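Local coordinates for protein metal-dependent phosphohydrolase, HDOD domain-containing (Geobacter sulfurreducens, PDB 3HC1) that is of unknown function but is an HDOD-family protein that binds a pair of iron ions and is possibly a metal-dependent phosphohydrolase, at residues G125-A130 / A148-D153. Numbering follows the deposited sequence.
Sequences GVARIA and AGLLHD. With FE (Fe (III) ion), chain C; FE (Fe (III) ion), chain B.
V126 of helix 116-136 packs against H152 of the HD pair H152-D153 in this all-helical, HD-type fold, and the contact illustrates how a second-shell residue can position a metal ligand. The apolar part is a CH-pi contact: V126 CG1, anti to its own nitrogen (chi1 171°), sits over one imidazole face, 3.8 Å from the ring centroid, while CG2 reaches H152 CE1. An alanine in place of V126 would remove both methyls and is likely to leave that face less supported and the ring less firmly held. Where the two backbones come nearest, A127 CA lies 4.0 Å from G149 CA, at a residue with no side chain. Beside it, A127 CB touches L150 CB at 3.8 Å. No hydrogen bond crosses the contact; within 148-153, H152 ND1 donates in the ring plane to G149 O at 2.6 Å, helping fix the ring's rotation, and that carbonyl also accepts from H152 N. With ND1 so engaged, NE2 faces one iron, whose shell H122, D238 and E249 help complete; H193, H217 and H218 serve the second, with E249 shared. D153 bridges the two, its OD2 lying 2.1 Å from the iron that H152 NE2 binds at 2.3 Å and its OD1 2.2 Å from the other.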
loop_
_atom_site.group_PDB
_atom_site.type_symbol
_atom_site.label_atom_id
_atom_site.label_comp_id
_atom_site.label_asym_id
_atom_site.label_seq_id
_atom_site.Cartn_x
_atom_site.Cartn_y
_atom_site.Cartn_z
ATOM N N GLY A 125 3.866 3.173 4.903
ATOM C CA GLY A 125 4.731 2.231 5.631
ATOM C C GLY A 125 4.708 0.852 4.990
ATOM O O GLY A 125 5.746 0.280 4.713
ATOM N N VAL A 126 3.506 0.334 4.747
ATOM C CA VAL A 126 3.313 -0.918 4.058
ATOM C C VAL A 126 3.987 -0.937 2.662
ATOM O O VAL A 126 4.690 -1.913 2.333
ATOM C CB VAL A 126 1.816 -1.346 4.011
ATOM C CG1 VAL A 126 1.556 -2.617 3.068
ATOM C CG2 VAL A 126 1.352 -1.640 5.468
ATOM N N ALA A 127 3.772 0.107 1.859
ATOM C CA ALA A 127 4.425 0.208 0.559
ATOM C C ALA A 127 5.937 0.014 0.730
ATOM O O ALA A 127 6.573 -0.792 0.012
ATOM C CB ALA A 127 4.139 1.570 -0.107
ATOM N N ARG A 128 6.519 0.808 1.624
ATOM C CA ARG A 128 7.980 0.869 1.764
ATOM C C ARG A 128 8.576 -0.413 2.293
ATOM O O ARG A 128 9.641 -0.862 1.830
ATOM C CB ARG A 128 8.408 2.033 2.639
ATOM C CG ARG A 128 8.277 3.356 1.966
ATOM C CD ARG A 128 8.661 4.539 2.860
ATOM N NE ARG A 128 8.533 5.779 2.128
ATOM C CZ ARG A 128 8.818 6.993 2.589
ATOM N NH1 ARG A 128 9.279 7.178 3.823
ATOM N NH2 ARG A 128 8.668 8.032 1.787
ATOM N N ILE A 129 7.934 -0.989 3.303
ATOM C CA ILE A 129 8.394 -2.253 3.872
ATOM C C ILE A 129 8.206 -3.390 2.888
ATOM O O ILE A 129 9.101 -4.240 2.748
ATOM C CB ILE A 129 7.707 -2.568 5.244
ATOM C CG1 ILE A 129 8.328 -1.611 6.271
ATOM C CG2 ILE A 129 7.912 -4.082 5.651
ATOM C CD1 ILE A 129 7.633 -1.454 7.523
ATOM N N ALA A 130 7.054 -3.427 2.209
ATOM C CA ALA A 130 6.845 -4.453 1.197
ATOM C C ALA A 130 7.926 -4.358 0.098
ATOM O O ALA A 130 8.410 -5.389 -0.355
ATOM C CB ALA A 130 5.500 -4.371 0.614
ATOM N N ALA A 148 1.381 -1.977 -5.138
ATOM C CA ALA A 148 0.372 -2.871 -4.514
ATOM C C ALA A 148 0.205 -2.541 -3.028
ATOM O O ALA A 148 -0.920 -2.492 -2.518
ATOM C CB ALA A 148 0.681 -4.344 -4.728
ATOM N N GLY A 149 1.330 -2.280 -2.362
ATOM C CA GLY A 149 1.355 -1.951 -0.927
ATOM C C GLY A 149 0.665 -0.655 -0.577
ATOM O O GLY A 149 -0.178 -0.578 0.330
ATOM N N LEU A 150 1.011 0.390 -1.324
ATOM C CA LEU A 150 0.415 1.705 -1.078
ATOM C C LEU A 150 -1.094 1.690 -1.323
ATOM O O LEU A 150 -1.814 2.491 -0.716
ATOM C CB LEU A 150 1.084 2.757 -1.966
ATOM C CG LEU A 150 0.868 4.233 -1.626
ATOM C CD1 LEU A 150 1.041 4.566 -0.172
ATOM C CD2 LEU A 150 1.843 5.080 -2.470
ATOM N N LEU A 151 -1.588 0.779 -2.191
ATOM C CA LEU A 151 -2.999 0.729 -2.511
ATOM C C LEU A 151 -3.773 -0.309 -1.698
ATOM O O LEU A 151 -4.985 -0.458 -1.891
ATOM C CB LEU A 151 -3.218 0.394 -4.000
ATOM C CG LEU A 151 -2.702 1.485 -4.965
ATOM C CD1 LEU A 151 -2.750 0.970 -6.383
ATOM C CD2 LEU A 151 -3.606 2.712 -4.770
ATOM N N HIS A 152 -3.081 -1.082 -0.853
ATOM C CA HIS A 152 -3.708 -2.262 -0.217
ATOM C C HIS A 152 -5.014 -2.000 0.578
ATOM O O HIS A 152 -5.964 -2.774 0.531
ATOM C CB HIS A 152 -2.709 -3.096 0.589
ATOM C CG HIS A 152 -2.478 -2.590 1.995
ATOM N ND1 HIS A 152 -1.735 -1.462 2.248
ATOM C CD2 HIS A 152 -2.885 -3.050 3.205
ATOM C CE1 HIS A 152 -1.734 -1.216 3.546
ATOM N NE2 HIS A 152 -2.400 -2.177 4.151
ATOM N N ASP A 153 -5.011 -0.886 1.307
ATOM C CA ASP A 153 -6.120 -0.436 2.091
ATOM C C ASP A 153 -6.953 0.662 1.440
ATOM O O ASP A 153 -7.671 1.406 2.142
ATOM C CB ASP A 153 -5.598 0.022 3.458
ATOM C CG ASP A 153 -5.454 -1.147 4.434
ATOM O OD1 ASP A 153 -6.033 -2.219 4.140
ATOM O OD2 ASP A 153 -4.749 -0.999 5.456
HETATM FE FE FE C . -3.441 -2.493 6.213
HETATM FE FE FE B . -6.254 -4.012 5.338
HETATM O O HOH W 1 -4.412 -4.162 5.738
#